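PDB 5TVA: 6-carboxyhexanoate--CoA ligase from Aquifex aeolicus, which belongs to the BioW family of CoA ligases and is modelled here with adenosine monophosphate and coenzyme A bound. Local coordinates for residues E57-N62 / L166-L171; Y217-S220 / E226-E229. All coordinates share one frame; numbering follows the deposited sequence.

From the N terminus, the chain first lays down an antiparallel sheet and then strand 57-60, an outermost strand of a small parallel sheet. Interaction 1 closes a long loop of about a hundred residues by bringing this strand and the turn after it against helix 158-173. Interaction 2 follows in series, with no overlap: a short connection after strand 214-219 of the mixed sheet returns as helix 224-233, which packs back on the strand end. The chain then ends in strand 236-239, which pairs with strand 57-60. The two contacts meet at helix 158-173, where Asn170 ND2 lies 2.9 Å from Tyr217 OH, probably hydrogen-bonded, at the adenosine monophosphate pocket, of which Tyr217 is part.

Interaction 1: E57-N62 / L166-L171; sequences EVVKFN and LTFKNL
Strand 57-60 and the two residues after it pass over one side of helix 158-173, the nearest CA atoms being those of Phe61 and Phe168, 7.2 Å apart. The motif is helix-on-sheet packing: the strand lies at the margin of a three-stranded parallel sheet and bonds through its backbone to strand 236-239. From the helix, Phe168 alone carries the contact. Its CG is anti to the backbone N (chi1 -171°), which sends the ring out from the helix toward the end of the strand and the residues that follow it. Phe61 CA sits over one face of this ring, offset toward the rim, in a CH-pi contact 4.1 Å from the centroid. The two phenylalanine rings meet obliquely, with planes at 53° and the CD1 atoms of Phe61 and Phe168 3.8 Å apart. Val59 comes to the rim of the Phe168 ring near its plane, with its CG1 3.4 Å from CE2. Farther along the chain, Leu63 also touches Phe168, while Phe61 packs on Ile238 of the neighbouring strand. The backbone carbonyl of Lys60 approaches the ring as well, its O 3.3 Å from Phe168 CZ. Asn62 approaches the same ring from its edge, its amide plane nearly perpendicular (86°) to the ring, with OD1 3.2 Å from Phe168 CE1.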
ATOM      1  N   GLU A  57      -6.520 -17.445  -2.664  1.00 42.41           N
ATOM      2  CA  GLU A  57      -5.301 -18.011  -3.208  1.00 42.84           C
ATOM      3  C   GLU A  57      -4.147 -17.726  -2.259  1.00 44.38           C
ATOM      4  O   GLU A  57      -4.077 -16.656  -1.650  1.00 40.02           O
ATOM      5  CB  GLU A  57      -4.987 -17.471  -4.618  1.00 41.12           C
ATOM      6  CG  GLU A  57      -4.017 -18.388  -5.379  1.00 50.04           C
ATOM      7  CD  GLU A  57      -3.677 -17.909  -6.778  1.00 48.72           C
ATOM      8  OE1 GLU A  57      -2.593 -18.288  -7.277  1.00 50.92           O
ATOM      9  OE2 GLU A  57      -4.477 -17.156  -7.370  1.00 50.36           O
ATOM     10  N   VAL A  58      -3.259 -18.709  -2.136  1.00 46.79           N
ATOM     11  CA  VAL A  58      -2.032 -18.607  -1.357  1.00 48.29           C
ATOM     12  C   VAL A  58      -0.890 -18.350  -2.321  1.00 44.91           C
ATOM     13  O   VAL A  58      -0.779 -19.025  -3.346  1.00 50.29           O
ATOM     14  CB  VAL A  58      -1.790 -19.887  -0.541  1.00 44.52           C
ATOM     15  CG1 VAL A  58      -0.468 -19.806   0.230  1.00 45.82           C
ATOM     16  CG2 VAL A  58      -2.953 -20.097   0.407  1.00 49.11           C
ATOM     17  N   VAL A  59      -0.051 -17.368  -2.007  1.00 46.01           N
ATOM     18  CA  VAL A  59       1.049 -16.957  -2.870  1.00 45.56           C
ATOM     19  C   VAL A  59       2.314 -16.834  -2.025  1.00 49.37           C
ATOM     20  O   VAL A  59       2.257 -16.428  -0.857  1.00 47.68           O
ATOM     21  CB  VAL A  59       0.725 -15.629  -3.582  1.00 43.59           C
ATOM     22  CG1 VAL A  59       1.831 -15.246  -4.536  1.00 49.70           C
ATOM     23  CG2 VAL A  59      -0.595 -15.749  -4.346  1.00 48.24           C
ATOM     24  N   LYS A  60       3.458 -17.178  -2.621  1.00 49.78           N
ATOM     25  CA  LYS A  60       4.753 -17.159  -1.945  1.00 46.02           C
ATOM     26  C   LYS A  60       5.427 -15.800  -2.113  1.00 47.88           C
ATOM     27  O   LYS A  60       5.725 -15.383  -3.237  1.00 48.42           O
ATOM     28  CB  LYS A  60       5.646 -18.264  -2.501  1.00 50.36           C
ATOM     29  CG  LYS A  60       7.002 -18.398  -1.803  1.00 57.15           C
ATOM     30  CD  LYS A  60       6.865 -19.044  -0.435  1.00 57.53           C
ATOM     31  CE  LYS A  60       8.223 -19.147   0.276  1.00 68.54           C
ATOM     32  NZ  LYS A  60       8.096 -19.692   1.667  1.00 69.46           N
ATOM     33  N   PHE A  61       5.678 -15.112  -0.998  1.00 52.07           N
ATOM     34  CA  PHE A  61       6.428 -13.862  -1.051  1.00 48.48           C
ATOM     35  C   PHE A  61       7.827 -14.117  -1.614  1.00 50.13           C
ATOM     36  O   PHE A  61       8.458 -15.130  -1.311  1.00 48.16           O
ATOM     37  CB  PHE A  61       6.517 -13.228   0.343  1.00 49.18           C
ATOM     38  CG  PHE A  61       7.258 -11.915   0.371  1.00 47.39           C
ATOM     39  CD1 PHE A  61       6.606 -10.730   0.057  1.00 41.64           C
ATOM     40  CD2 PHE A  61       8.614 -11.870   0.711  1.00 49.95           C
ATOM     41  CE1 PHE A  61       7.276  -9.515   0.075  1.00 44.16           C
ATOM     42  CE2 PHE A  61       9.301 -10.664   0.733  1.00 47.78           C
ATOM     43  CZ  PHE A  61       8.631  -9.476   0.410  1.00 50.07           C
ATOM     44  N   ASN A  62       8.301 -13.193  -2.458  1.00 47.47           N
ATOM     45  CA  ASN A  62       9.576 -13.420  -3.145  1.00 49.20           C
ATOM     46  C   ASN A  62      10.232 -12.121  -3.601  1.00 52.75           C
ATOM     47  O   ASN A  62      11.027 -12.168  -4.544  1.00 55.26           O
ATOM     48  CB  ASN A  62       9.368 -14.332  -4.355  1.00 50.22           C
ATOM     49  CG  ASN A  62       8.488 -13.688  -5.418  1.00 55.95           C
ATOM     50  OD1 ASN A  62       8.037 -12.549  -5.258  1.00 55.56           O
ATOM     51  ND2 ASN A  62       8.261 -14.399  -6.518  1.00 53.85           N
ATOM     52  N   LEU A 166       0.837  -5.420   1.360  1.00 34.60           N
ATOM     53  CA  LEU A 166       0.009  -4.642   0.441  1.00 37.68           C
ATOM     54  C   LEU A 166       0.636  -4.543  -0.958  1.00 41.01           C
ATOM     55  O   LEU A 166      -0.064  -4.729  -1.963  1.00 37.27           O
ATOM     56  CB  LEU A 166      -0.231  -3.256   1.046  1.00 36.25           C
ATOM     57  CG  LEU A 166      -1.048  -2.056   0.515  1.00 42.26           C
ATOM     58  CD1 LEU A 166      -1.472  -2.129  -0.905  1.00 35.89           C
ATOM     59  CD2 LEU A 166      -2.265  -1.771   1.391  1.00 44.49           C
ATOM     60  N   THR A 167       1.938  -4.206  -1.057  1.00 36.30           N
ATOM     61  CA  THR A 167       2.589  -4.179  -2.370  1.00 36.73           C
ATOM     62  C   THR A 167       2.600  -5.533  -3.011  1.00 39.06           C
ATOM     63  O   THR A 167       2.560  -5.642  -4.242  1.00 36.52           O
ATOM     64  CB  THR A 167       4.056  -3.768  -2.335  1.00 42.92           C
ATOM     65  OG1 THR A 167       4.671  -4.065  -1.062  1.00 46.13           O
ATOM     66  CG2 THR A 167       4.233  -2.415  -2.771  1.00 41.43           C
ATOM     67  N   PHE A 168       2.823  -6.570  -2.213  1.00 35.10           N
ATOM     68  CA  PHE A 168       2.991  -7.840  -2.875  1.00 36.13           C
ATOM     69  C   PHE A 168       1.696  -8.248  -3.545  1.00 38.81           C
ATOM     70  O   PHE A 168       1.726  -8.793  -4.656  1.00 36.67           O
ATOM     71  CB  PHE A 168       3.487  -8.914  -1.919  1.00 32.46           C
ATOM     72  CG  PHE A 168       3.863 -10.160  -2.631  1.00 37.33           C
ATOM     73  CD1 PHE A 168       5.016 -10.197  -3.401  1.00 42.95           C
ATOM     74  CD2 PHE A 168       3.030 -11.271  -2.611  1.00 36.81           C
ATOM     75  CE1 PHE A 168       5.362 -11.339  -4.110  1.00 46.09           C
ATOM     76  CE2 PHE A 168       3.367 -12.409  -3.315  1.00 42.79           C
ATOM     77  CZ  PHE A 168       4.535 -12.448  -4.064  1.00 43.52           C
ATOM     78  N   LYS A 169       0.551  -7.937  -2.911  1.00 36.42           N
ATOM     79  CA  LYS A 169      -0.730  -8.174  -3.562  1.00 39.84           C
ATOM     80  C   LYS A 169      -0.858  -7.345  -4.831  1.00 37.64           C
ATOM     81  O   LYS A 169      -1.285  -7.864  -5.866  1.00 36.89           O
ATOM     82  CB  LYS A 169      -1.896  -7.881  -2.616  1.00 36.33           C
ATOM     83  CG  LYS A 169      -3.116  -8.793  -2.890  1.00 33.21           C
ATOM     84  CD  LYS A 169      -4.404  -8.017  -3.146  1.00 31.92           C
ATOM     85  CE  LYS A 169      -5.567  -8.978  -3.321  1.00 33.69           C
ATOM     86  NZ  LYS A 169      -6.877  -8.280  -3.466  1.00 33.04           N
ATOM     87  N   ASN A 170      -0.503  -6.054  -4.767  1.00 34.51           N
ATOM     88  CA  ASN A 170      -0.556  -5.201  -5.950  1.00 37.68           C
ATOM     89  C   ASN A 170       0.216  -5.829  -7.105  1.00 39.18           C
ATOM     90  O   ASN A 170      -0.327  -6.022  -8.197  1.00 36.42           O
ATOM     91  CB  ASN A 170      -0.004  -3.808  -5.635  1.00 36.18           C
ATOM     92  CG  ASN A 170      -0.885  -3.038  -4.670  1.00 37.73           C
ATOM     93  OD1 ASN A 170      -2.027  -3.414  -4.429  1.00 35.31           O
ATOM     94  ND2 ASN A 170      -0.352  -1.954  -4.105  1.00 37.24           N
ATOM     95  N   LEU A 171       1.473  -6.203  -6.859  1.00 37.66           N
ATOM     96  CA  LEU A 171       2.288  -6.823  -7.902  1.00 41.71           C
ATOM     97  C   LEU A 171       1.706  -8.159  -8.352  1.00 40.14           C
ATOM     98  O   LEU A 171       1.756  -8.488  -9.540  1.00 43.11           O
ATOM     99  CB  LEU A 171       3.726  -7.009  -7.420  1.00 39.30           C
ATOM    100  CG  LEU A 171       4.429  -5.721  -6.987  1.00 42.07           C
ATOM    101  CD1 LEU A 171       5.857  -6.021  -6.500  1.00 38.29           C
ATOM    102  CD2 LEU A 171       4.414  -4.697  -8.125  1.00 42.42           C
TER

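Interaction 2: Y217-S220 / E226-E229; sequences YFVS and EIIE. With AMP (adenosine monophosphate), chain C.
The hydroxyl of Tyr217 reaches the adenine of adenosine monophosphate, with OH 3.1 Å from C2 of the nucleotide and 3.6 Å from its N1, C2 lying well to one side of the CZ-OH bond direction. C2 approaches the phenol ring obliquely, and the contact is made by the hydroxyl end. The chi1 of -65° sets CG of Tyr217 beside its backbone N and anti to the carbonyl carbon, and from there the ring extends away from strand 214-219 to the ligand. The hydroxyl is also held by a hydrogen bond with Thr136 OG1, and Thr136 in turn bonds the nucleotide through its backbone N, so Thr136 bonds to both the phenol and the ligand. The Tyr217 side chain also touches Ala115, Leu117 and Glu178.

Two residues along the strand, the side-chain packing is apolar. Val219 and Ile227 face each other, their CA atoms 8.0 Å apart, and their side chains meet at a slant. The delta methyl of Ile227 does most of the touching: CD1 lies 3.7 Å from Val219 CB and 3.8 Å from Val219 CG1. Its chain is extended at the second torsion (chi2 174°), which carries CD1 across to the strand. The branch methyl CG2 of Ile227 supports it more loosely, 4.1 Å from Val219 CG1. Val175 packs on Val219 as well.

The arrangement is a beta-alpha connection, in which strand 214-219 of the mixed sheet is followed by helix 224-233 packing on its end, while Tyr217 on that strand lines the adenosine monophosphate pocket.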
ATOM      1  N   TYR A 217      -0.099   3.535  -8.602  1.00 36.50           N
ATOM      2  CA  TYR A 217       0.044   2.203  -9.174  1.00 33.27           C
ATOM      3  C   TYR A 217       0.269   2.346 -10.674  1.00 40.27           C
ATOM      4  O   TYR A 217      -0.563   2.951 -11.372  1.00 38.22           O
ATOM      5  CB  TYR A 217      -1.199   1.349  -8.917  1.00 36.23           C
ATOM      6  CG  TYR A 217      -1.529   0.996  -7.480  1.00 40.40           C
ATOM      7  CD1 TYR A 217      -0.611   1.213  -6.446  1.00 32.98           C
ATOM      8  CD2 TYR A 217      -2.764   0.418  -7.155  1.00 35.89           C
ATOM      9  CE1 TYR A 217      -0.915   0.880  -5.144  1.00 34.93           C
ATOM     10  CE2 TYR A 217      -3.081   0.083  -5.836  1.00 35.82           C
ATOM     11  CZ  TYR A 217      -2.144   0.319  -4.832  1.00 38.29           C
ATOM     12  OH  TYR A 217      -2.421  -0.012  -3.514  1.00 35.17           O
ATOM     13  N   PHE A 218       1.360   1.761 -11.183  1.00 39.56           N
ATOM     14  CA  PHE A 218       1.657   1.814 -12.619  1.00 43.32           C
ATOM     15  C   PHE A 218       1.074   0.569 -13.283  1.00 42.97           C
ATOM     16  O   PHE A 218       1.541  -0.550 -13.023  1.00 40.99           O
ATOM     17  CB  PHE A 218       3.161   1.928 -12.861  1.00 38.76           C
ATOM     18  CG  PHE A 218       3.764   3.194 -12.302  1.00 46.35           C
ATOM     19  CD1 PHE A 218       3.738   4.371 -13.028  1.00 47.16           C
ATOM     20  CD2 PHE A 218       4.325   3.212 -11.021  1.00 46.36           C
ATOM     21  CE1 PHE A 218       4.271   5.537 -12.503  1.00 44.18           C
ATOM     22  CE2 PHE A 218       4.863   4.378 -10.496  1.00 41.74           C
ATOM     23  CZ  PHE A 218       4.845   5.529 -11.235  1.00 46.77           C
ATOM     24  N   VAL A 219       0.049   0.763 -14.131  1.00 34.71           N
ATOM     25  CA  VAL A 219      -0.710  -0.337 -14.728  1.00 41.71           C
ATOM     26  C   VAL A 219      -0.818  -0.173 -16.243  1.00 39.23           C
ATOM     27  O   VAL A 219      -0.886   0.939 -16.771  1.00 35.93           O
ATOM     28  CB  VAL A 219      -2.143  -0.458 -14.139  1.00 42.84           C
ATOM     29  CG1 VAL A 219      -2.118  -0.700 -12.623  1.00 40.87           C
ATOM     30  CG2 VAL A 219      -2.977   0.767 -14.494  1.00 38.62           C
ATOM     31  N   SER A 220      -0.868  -1.302 -16.941  1.00 40.15           N
ATOM     32  CA  SER A 220      -1.133  -1.300 -18.376  1.00 43.58           C
ATOM     33  C   SER A 220      -2.633  -1.129 -18.602  1.00 40.10           C
ATOM     34  O   SER A 220      -3.427  -1.923 -18.084  1.00 36.36           O
ATOM     35  CB  SER A 220      -0.633  -2.599 -18.996  1.00 42.42           C
ATOM     36  OG  SER A 220      -0.604  -2.500 -20.406  1.00 51.56           O
ATOM     37  N   GLU A 226      -9.269  -6.069 -15.163  1.00 33.61           N
ATOM     38  CA  GLU A 226      -8.886  -7.233 -14.392  1.00 34.56           C
ATOM     39  C   GLU A 226      -8.067  -6.819 -13.167  1.00 36.44           C
ATOM     40  O   GLU A 226      -8.183  -7.433 -12.103  1.00 33.78           O
ATOM     41  CB  GLU A 226      -8.115  -8.215 -15.275  1.00 33.95           C
ATOM     42  CG  GLU A 226      -8.816  -8.630 -16.637  1.00 44.19           C
ATOM     43  CD  GLU A 226      -8.900  -7.520 -17.718  1.00 48.15           C
ATOM     44  OE1 GLU A 226      -9.967  -7.393 -18.351  1.00 59.21           O
ATOM     45  OE2 GLU A 226      -7.920  -6.793 -17.972  1.00 49.42           O
ATOM     46  N   ILE A 227      -7.265  -5.759 -13.292  1.00 36.22           N
ATOM     47  CA  ILE A 227      -6.425  -5.318 -12.180  1.00 38.43           C
ATOM     48  C   ILE A 227      -7.283  -4.820 -11.035  1.00 37.50           C
ATOM     49  O   ILE A 227      -7.087  -5.223  -9.880  1.00 38.82           O
ATOM     50  CB  ILE A 227      -5.416  -4.249 -12.638  1.00 36.65           C
ATOM     51  CG1 ILE A 227      -4.343  -4.900 -13.535  1.00 36.62           C
ATOM     52  CG2 ILE A 227      -4.764  -3.581 -11.422  1.00 38.04           C
ATOM     53  CD1 ILE A 227      -3.395  -3.909 -14.152  1.00 35.81           C
ATOM     54  N   ILE A 228      -8.265  -3.958 -11.343  1.00 35.72           N
ATOM     55  CA  ILE A 228      -9.154  -3.424 -10.313  1.00 35.41           C
ATOM     56  C   ILE A 228      -9.922  -4.546  -9.631  1.00 39.90           C
ATOM     57  O   ILE A 228     -10.031  -4.587  -8.399  1.00 36.52           O
ATOM     58  CB  ILE A 228     -10.119  -2.382 -10.905  1.00 37.82           C
ATOM     59  CG1 ILE A 228      -9.349  -1.232 -11.543  1.00 37.26           C
ATOM     60  CG2 ILE A 228     -11.064  -1.843  -9.819  1.00 33.11           C
ATOM     61  CD1 ILE A 228     -10.245  -0.091 -11.969  1.00 34.16           C
ATOM     62  N   GLU A 229     -10.473  -5.475 -10.416  1.00 37.32           N
ATOM     63  CA  GLU A 229     -11.139  -6.616  -9.807  1.00 35.94           C
ATOM     64  C   GLU A 229     -10.206  -7.349  -8.848  1.00 37.34           C
ATOM     65  O   GLU A 229     -10.624  -7.771  -7.767  1.00 34.71           O
ATOM     66  CB  GLU A 229     -11.646  -7.567 -10.884  1.00 32.58           C
ATOM     67  CG  GLU A 229     -12.321  -8.781 -10.326  1.00 31.78           C
ATOM     68  CD  GLU A 229     -12.857  -9.702 -11.420  1.00 40.68           C
ATOM     69  OE1 GLU A 229     -12.052 -10.205 -12.227  1.00 39.69           O
ATOM     70  OE2 GLU A 229     -14.094  -9.910 -11.485  1.00 36.06           O
TER
HETATM   71  P   AMP C 301      -1.003   4.683   4.691  1.00 66.06           P
HETATM   72  O1P AMP C 301      -0.290   3.443   4.195  1.00 50.35           O
HETATM   73  O2P AMP C 301      -2.241   4.297   5.474  1.00 57.79           O
HETATM   74  O3P AMP C 301      -0.139   5.789   5.286  1.00 52.00           O
HETATM   75  O5' AMP C 301      -1.569   5.418   3.388  1.00 59.31           O
HETATM   76  C5' AMP C 301      -0.733   6.186   2.523  1.00 57.24           C
HETATM   77  C4' AMP C 301      -1.547   6.726   1.369  1.00 59.12           C
HETATM   78  O4' AMP C 301      -1.812   5.644   0.438  1.00 49.83           O
HETATM   79  C3' AMP C 301      -2.917   7.277   1.769  1.00 58.22           C
HETATM   80  O3' AMP C 301      -2.899   8.674   2.007  1.00 70.05           O
HETATM   81  C2' AMP C 301      -3.841   6.877   0.629  1.00 54.72           C
HETATM   82  O2' AMP C 301      -3.843   7.878  -0.378  1.00 59.96           O
HETATM   83  C1' AMP C 301      -3.169   5.616   0.080  1.00 54.07           C
HETATM   84  N9  AMP C 301      -3.762   4.366   0.611  1.00 54.11           N
HETATM   85  C8  AMP C 301      -4.077   4.096   1.892  1.00 50.70           C
HETATM   86  N7  AMP C 301      -4.619   2.852   2.013  1.00 52.61           N
HETATM   87  C5  AMP C 301      -4.663   2.291   0.790  1.00 49.36           C
HETATM   88  C6  AMP C 301      -5.085   0.992   0.199  1.00 42.30           C
HETATM   89  N6  AMP C 301      -5.614  -0.001   0.948  1.00 35.01           N
HETATM   90  N1  AMP C 301      -4.939   0.834  -1.145  1.00 43.23           N
HETATM   91  C2  AMP C 301      -4.434   1.803  -1.922  1.00 40.57           C
HETATM   92  N3  AMP C 301      -4.029   2.995  -1.452  1.00 44.70           N
HETATM   93  C4  AMP C 301      -4.102   3.299  -0.132  1.00 53.94           C